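Local coordinates for binding domain (Hc) of Paraclostridial Mosquitocidal Protein 1 (Paraclostridium bifermentans, PDB 6HOX) that serves as the receptor-binding domain of a botulinum-like neurotoxin that specifically targets Anopheles mosquitoes, directing the toxin to host nerve cells, at residues N103-N117 and S203-Q217. Sequence-based numbering, arbitrary orientation.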
loop_
_atom_site.group_PDB
_atom_site.type_symbol
_atom_site.label_atom_id
_atom_site.label_comp_id
_atom_site.label_asym_id
_atom_site.label_seq_id
_atom_site.Cartn_x
_atom_site.Cartn_y
_atom_site.Cartn_z
ATOM N N ASN A 103 14.748 -0.341 -15.052
ATOM C CA ASN A 103 14.232 0.554 -16.106
ATOM C C ASN A 103 14.124 2.000 -15.604
ATOM O O ASN A 103 14.273 2.917 -16.414
ATOM C CB ASN A 103 12.878 0.123 -16.664
ATOM C CG ASN A 103 12.902 -1.278 -17.223
ATOM O OD1 ASN A 103 13.238 -2.222 -16.508
ATOM N ND2 ASN A 103 12.535 -1.427 -18.484
ATOM N N ASP A 104 13.884 2.188 -14.295
ATOM C CA ASP A 104 13.750 3.499 -13.684
ATOM C C ASP A 104 15.077 4.265 -13.621
ATOM O O ASP A 104 15.061 5.472 -13.366
ATOM C CB ASP A 104 13.233 3.424 -12.252
ATOM C CG ASP A 104 11.794 2.960 -12.125
ATOM O OD1 ASP A 104 10.992 3.185 -13.082
ATOM O OD2 ASP A 104 11.486 2.383 -11.059
ATOM N N PHE A 105 16.214 3.581 -13.805
ATOM C CA PHE A 105 17.528 4.202 -13.583
ATOM C C PHE A 105 17.894 5.081 -14.787
ATOM O O PHE A 105 18.757 5.946 -14.678
ATOM C CB PHE A 105 18.572 3.143 -13.217
ATOM C CG PHE A 105 18.660 2.843 -11.740
ATOM C CD1 PHE A 105 17.681 2.097 -11.106
ATOM C CD2 PHE A 105 19.713 3.325 -10.973
ATOM C CE1 PHE A 105 17.757 1.829 -9.747
ATOM C CE2 PHE A 105 19.794 3.054 -9.614
ATOM C CZ PHE A 105 18.814 2.303 -9.003
ATOM N N ILE A 106 17.200 4.888 -15.913
ATOM C CA ILE A 106 17.319 5.759 -17.072
ATOM C C ILE A 106 16.843 7.175 -16.711
ATOM O O ILE A 106 17.161 8.110 -17.414
ATOM C CB ILE A 106 16.555 5.206 -18.290
ATOM C CG1 ILE A 106 17.014 5.885 -19.584
ATOM C CG2 ILE A 106 15.050 5.344 -18.114
ATOM C CD1 ILE A 106 16.302 5.395 -20.826
ATOM N N ASP A 107 16.095 7.309 -15.610
ATOM C CA ASP A 107 15.567 8.573 -15.136
ATOM C C ASP A 107 16.247 8.981 -13.826
ATOM O O ASP A 107 15.717 9.815 -13.088
ATOM C CB ASP A 107 14.050 8.479 -14.946
ATOM C CG ASP A 107 13.312 8.369 -16.257
ATOM O OD1 ASP A 107 13.695 9.104 -17.194
ATOM O OD2 ASP A 107 12.374 7.543 -16.337
ATOM N N LEU A 108 17.429 8.418 -13.552
ATOM C CA LEU A 108 18.160 8.711 -12.332
ATOM C C LEU A 108 18.437 10.220 -12.294
ATOM O O LEU A 108 18.885 10.786 -13.277
ATOM C CB LEU A 108 19.449 7.879 -12.323
ATOM C CG LEU A 108 20.348 8.000 -11.090
ATOM C CD1 LEU A 108 19.547 8.075 -9.802
ATOM C CD2 LEU A 108 21.318 6.832 -11.021
ATOM N N GLY A 109 18.083 10.862 -11.175
ATOM C CA GLY A 109 18.375 12.265 -10.938
ATOM C C GLY A 109 17.483 13.207 -11.735
ATOM O O GLY A 109 17.638 14.429 -11.617
ATOM N N ILE A 110 16.535 12.655 -12.508
ATOM C CA ILE A 110 15.634 13.447 -13.368
ATOM C C ILE A 110 14.219 13.441 -12.769
ATOM O O ILE A 110 13.617 12.374 -12.646
ATOM C CB ILE A 110 15.647 12.885 -14.804
ATOM C CG1 ILE A 110 17.039 12.983 -15.438
ATOM C CG2 ILE A 110 14.593 13.561 -15.673
ATOM C CD1 ILE A 110 17.338 11.863 -16.404
ATOM N N GLU A 111 13.717 14.628 -12.390
ATOM C CA GLU A 111 12.322 14.841 -11.959
ATOM C C GLU A 111 11.408 14.686 -13.174
ATOM O O GLU A 111 11.692 15.270 -14.190
ATOM C CB GLU A 111 12.020 16.265 -11.488
ATOM C CG GLU A 111 12.503 16.613 -10.111
ATOM C CD GLU A 111 11.980 17.948 -9.591
ATOM O OE1 GLU A 111 10.929 18.419 -10.082
ATOM O OE2 GLU A 111 12.609 18.498 -8.673
ATOM N N TYR A 112 10.285 13.981 -13.036
ATOM C CA TYR A 112 9.278 14.006 -14.083
ATOM C C TYR A 112 7.882 14.194 -13.475
ATOM O O TYR A 112 7.619 13.806 -12.332
ATOM C CB TYR A 112 9.412 12.805 -15.020
ATOM C CG TYR A 112 9.313 11.432 -14.398
ATOM C CD1 TYR A 112 8.091 10.815 -14.166
ATOM C CD2 TYR A 112 10.458 10.725 -14.077
ATOM C CE1 TYR A 112 8.016 9.541 -13.618
ATOM C CE2 TYR A 112 10.403 9.454 -13.521
ATOM C CZ TYR A 112 9.180 8.854 -13.298
ATOM O OH TYR A 112 9.166 7.595 -12.768
ATOM N N ASP A 113 7.001 14.802 -14.282
ATOM C CA ASP A 113 5.666 15.245 -13.875
ATOM C C ASP A 113 4.738 14.044 -13.671
ATOM O O ASP A 113 4.831 13.015 -14.371
ATOM C CB ASP A 113 5.006 16.144 -14.922
ATOM C CG ASP A 113 5.701 17.473 -15.192
ATOM O OD1 ASP A 113 6.575 17.857 -14.392
ATOM O OD2 ASP A 113 5.350 18.113 -16.211
ATOM N N LEU A 114 3.838 14.198 -12.702
ATOM C CA LEU A 114 2.678 13.359 -12.564
ATOM C C LEU A 114 1.404 14.214 -12.680
ATOM O O LEU A 114 0.458 13.856 -13.393
ATOM C CB LEU A 114 2.759 12.660 -11.209
ATOM C CG LEU A 114 1.600 11.712 -10.923
ATOM C CD1 LEU A 114 1.481 10.645 -12.006
ATOM C CD2 LEU A 114 1.759 11.068 -9.560
ATOM N N VAL A 115 1.360 15.311 -11.916
ATOM C CA VAL A 115 0.262 16.255 -11.918
ATOM C C VAL A 115 0.879 17.653 -11.987
ATOM O O VAL A 115 1.719 17.986 -11.164
ATOM C CB VAL A 115 -0.645 16.122 -10.683
ATOM C CG1 VAL A 115 -1.899 16.965 -10.849
ATOM C CG2 VAL A 115 -1.007 14.677 -10.352
ATOM N N ASN A 116 0.443 18.452 -12.965
ATOM C CA ASN A 116 1.146 19.664 -13.344
ATOM C C ASN A 116 0.126 20.797 -13.474
ATOM O O ASN A 116 -0.845 20.676 -14.214
ATOM C CB ASN A 116 1.997 19.421 -14.590
ATOM C CG ASN A 116 2.720 20.666 -15.048
ATOM O OD1 ASN A 116 2.132 21.735 -15.080
ATOM N ND2 ASN A 116 3.985 20.541 -15.400
ATOM N N ASN A 117 0.309 21.842 -12.654
ATOM C CA ASN A 117 -0.377 23.118 -12.829
ATOM C C ASN A 117 0.671 24.236 -12.780
ATOM O O ASN A 117 0.554 25.188 -12.001
ATOM C CB ASN A 117 -1.482 23.374 -11.800
ATOM C CG ASN A 117 -2.285 24.618 -12.125
ATOM O OD1 ASN A 117 -2.605 25.420 -11.245
ATOM N ND2 ASN A 117 -2.575 24.824 -13.400
ATOM N N SER A 203 -3.692 28.239 -16.436
ATOM C CA SER A 203 -3.462 26.986 -17.152
ATOM C C SER A 203 -4.320 25.872 -16.535
ATOM O O SER A 203 -4.763 25.981 -15.396
ATOM C CB SER A 203 -1.998 26.647 -17.156
ATOM O OG SER A 203 -1.263 27.525 -17.993
ATOM N N PRO A 204 -4.637 24.769 -17.256
ATOM C CA PRO A 204 -5.340 23.646 -16.632
ATOM C C PRO A 204 -4.421 22.828 -15.708
ATOM O O PRO A 204 -3.210 22.994 -15.756
ATOM C CB PRO A 204 -5.836 22.845 -17.837
ATOM C CG PRO A 204 -4.809 23.130 -18.909
ATOM C CD PRO A 204 -4.421 24.577 -18.693
ATOM N N ILE A 205 -5.017 21.995 -14.850
ATOM C CA ILE A 205 -4.299 20.916 -14.136
ATOM C C ILE A 205 -4.196 19.712 -15.083
ATOM O O ILE A 205 -5.224 19.250 -15.596
ATOM C CB ILE A 205 -5.026 20.533 -12.832
ATOM C CG1 ILE A 205 -5.333 21.750 -11.952
ATOM C CG2 ILE A 205 -4.244 19.469 -12.072
ATOM C CD1 ILE A 205 -6.327 21.480 -10.851
ATOM N N ILE A 206 -2.969 19.234 -15.333
ATOM C CA ILE A 206 -2.731 18.128 -16.271
ATOM C C ILE A 206 -2.242 16.929 -15.464
ATOM O O ILE A 206 -1.188 17.021 -14.813
ATOM C CB ILE A 206 -1.693 18.473 -17.365
ATOM C CG1 ILE A 206 -1.989 19.793 -18.073
ATOM C CG2 ILE A 206 -1.582 17.328 -18.355
ATOM C CD1 ILE A 206 -3.206 19.735 -18.949
ATOM N N PHE A 207 -3.012 15.835 -15.519
ATOM C CA PHE A 207 -2.635 14.554 -14.928
ATOM C C PHE A 207 -2.013 13.711 -16.033
ATOM O O PHE A 207 -2.718 13.269 -16.947
ATOM C CB PHE A 207 -3.851 13.850 -14.333
ATOM C CG PHE A 207 -4.531 14.586 -13.210
ATOM C CD1 PHE A 207 -5.370 15.658 -13.467
ATOM C CD2 PHE A 207 -4.337 14.205 -11.892
ATOM C CE1 PHE A 207 -5.984 16.339 -12.433
ATOM C CE2 PHE A 207 -4.932 14.908 -10.857
ATOM C CZ PHE A 207 -5.758 15.972 -11.133
ATOM N N LYS A 208 -0.695 13.511 -15.961
ATOM C CA LYS A 208 0.065 12.888 -17.040
ATOM C C LYS A 208 1.517 12.701 -16.618
ATOM O O LYS A 208 2.111 13.632 -16.055
ATOM C CB LYS A 208 0.074 13.790 -18.275
ATOM C CG LYS A 208 0.662 13.168 -19.528
ATOM C CD LYS A 208 0.735 14.146 -20.676
ATOM C CE LYS A 208 1.112 13.479 -21.983
ATOM N NZ LYS A 208 2.487 12.928 -21.946
ATOM N N LEU A 209 2.069 11.522 -16.934
ATOM C CA LEU A 209 3.510 11.280 -16.857
ATOM C C LEU A 209 4.196 12.091 -17.962
ATOM O O LEU A 209 3.937 11.844 -19.134
ATOM C CB LEU A 209 3.806 9.787 -17.035
ATOM C CG LEU A 209 3.560 8.917 -15.807
ATOM C CD1 LEU A 209 3.493 7.451 -16.191
ATOM C CD2 LEU A 209 4.644 9.150 -14.765
ATOM N N GLU A 210 5.033 13.061 -17.574
ATOM C CA GLU A 210 5.714 13.923 -18.538
ATOM C C GLU A 210 7.179 14.064 -18.143
ATOM O O GLU A 210 7.460 14.607 -17.094
ATOM C CB GLU A 210 5.033 15.293 -18.595
ATOM C CG GLU A 210 5.484 16.151 -19.762
ATOM C CD GLU A 210 5.151 15.533 -21.110
ATOM O OE1 GLU A 210 3.951 15.369 -21.417
ATOM O OE2 GLU A 210 6.088 15.156 -21.815
ATOM N N GLY A 211 8.089 13.617 -19.018
ATOM C CA GLY A 211 9.532 13.831 -18.839
ATOM C C GLY A 211 10.298 12.546 -18.556
ATOM O O GLY A 211 11.522 12.551 -18.566
ATOM N N ASN A 212 9.577 11.443 -18.334
ATOM C CA ASN A 212 10.174 10.150 -18.002
ATOM C C ASN A 212 10.649 9.451 -19.291
ATOM O O ASN A 212 9.889 9.324 -20.245
ATOM C CB ASN A 212 9.196 9.282 -17.207
ATOM C CG ASN A 212 7.891 9.035 -17.926
ATOM O OD1 ASN A 212 7.203 9.980 -18.319
ATOM N ND2 ASN A 212 7.553 7.768 -18.114
ATOM N N ARG A 213 11.917 9.015 -19.321
ATOM C CA ARG A 213 12.432 8.242 -20.464
ATOM C C ARG A 213 12.049 6.764 -20.314
ATOM O O ARG A 213 11.971 6.044 -21.317
ATOM C CB ARG A 213 13.941 8.432 -20.608
ATOM C CG ARG A 213 14.332 9.778 -21.200
ATOM C CD ARG A 213 15.830 9.985 -21.129
ATOM N NE ARG A 213 16.184 11.391 -20.985
ATOM C CZ ARG A 213 15.972 12.109 -19.886
ATOM N NH1 ARG A 213 15.361 11.563 -18.846
ATOM N NH2 ARG A 213 16.353 13.373 -19.838
ATOM N N ASN A 214 11.789 6.321 -19.077
ATOM C CA ASN A 214 11.295 4.947 -18.815
ATOM C C ASN A 214 9.812 4.874 -19.181
ATOM O O ASN A 214 8.954 5.217 -18.366
ATOM C CB ASN A 214 11.499 4.507 -17.358
ATOM C CG ASN A 214 10.853 3.170 -17.060
ATOM O OD1 ASN A 214 10.456 2.462 -17.976
ATOM N ND2 ASN A 214 10.699 2.828 -15.788
ATOM N N LYS A 215 9.516 4.367 -20.380
ATOM C CA LYS A 215 8.170 4.380 -20.928
ATOM C C LYS A 215 7.372 3.157 -20.479
ATOM O O LYS A 215 6.236 2.990 -20.880
ATOM C CB LYS A 215 8.229 4.444 -22.455
ATOM C CG LYS A 215 8.915 5.690 -23.010
ATOM C CD LYS A 215 8.383 7.001 -22.491
ATOM C CE LYS A 215 8.771 8.179 -23.362
ATOM N NZ LYS A 215 8.490 9.463 -22.682
ATOM N N ASN A 216 7.982 2.284 -19.681
ATOM C CA ASN A 216 7.257 1.218 -19.025
ATOM C C ASN A 216 6.582 1.752 -17.753
ATOM O O ASN A 216 5.751 1.083 -17.189
ATOM C CB ASN A 216 8.179 0.033 -18.752
ATOM C CG ASN A 216 8.693 -0.588 -20.036
ATOM O OD1 ASN A 216 7.907 -0.969 -20.899
ATOM N ND2 ASN A 216 10.001 -0.658 -20.192
ATOM N N GLN A 217 6.939 2.966 -17.311
ATOM C CA GLN A 217 6.356 3.531 -16.097
ATOM C C GLN A 217 4.852 3.739 -16.285
ATOM O O GLN A 217 4.365 4.117 -17.373
ATOM C CB GLN A 217 7.031 4.850 -15.718
ATOM C CG GLN A 217 6.630 5.400 -14.357
ATOM C CD GLN A 217 6.939 4.484 -13.197
ATOM O OE1 GLN A 217 6.497 3.333 -13.149
ATOM N NE2 GLN A 217 7.629 5.016 -12.204
HETATM O O HOH W 1 9.026 3.233 -10.072
HETATM O O HOH W 2 8.701 1.713 -13.207
#
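Asp113 to Asn116 and Ile206 to Glu210 run antiparallel, with Asp113–Glu210 and Asn116–Ile206 as hydrogen-bonded pairs and Val115–Phe207 as a non-hydrogen-bonded pair. Between the Asp113–Glu210 and Val115–Phe207 pairs the register slips by one, a beta bulge, and Leu114 O still takes Lys208 N at 2.8 Å; against strand 122-128, Leu114 and Val115 both face Ile125, as in a classic bulge. On the face that carries Val115 and Phe207, Val115 lays CG1 over one face of the Phe207 ring, 3.9 Å from its centroid, while the same methyl touches Ile205 CG2; Val115 also touches Phe224, Phe207 Leu221 and Ile205 Ile226, all of strand 218-227.

Just before the paired residues, Tyr112 points toward 203-217. With chi1 at 58°, its CG sits between backbone N and carbonyl carbon, and the ring lies flat on Asn212, whose CB stands 3.5 Å from the ring centroid. Leu209 CD2 meets the ring edge, and Gln217 NE2 donates to the phenol oxygen OH at 3.1 Å, nearly in its own amide plane. Just after the 3-10 segment 103-106, Asp107 grips two successive peptide nitrogens: OD1 takes Arg213 N at 2.8 Å through its syn lone pair, and OD2 takes Asn214 N at 3.1 Å, also from the syn side. Arg213, bent at chi3, brings its guanidinium edge to Asp107, NH1 reaching OD1 at 3.4 Å in a long salt bridge with a weak hydrogen bond, beside Ile110 CD1. Asp104, held mainly by Asn101, gets a weak bond from Asn214 ND2, and two waters link its carboxylate to Gln217.

Within this lectin-like, jelly-roll N-terminal subdomain, therefore, the buried Asp107 carboxylate is satisfied largely by main-chain N-H groups, which ties the 212-214 loop to the end of the 3-10 segment, beyond the paired residues.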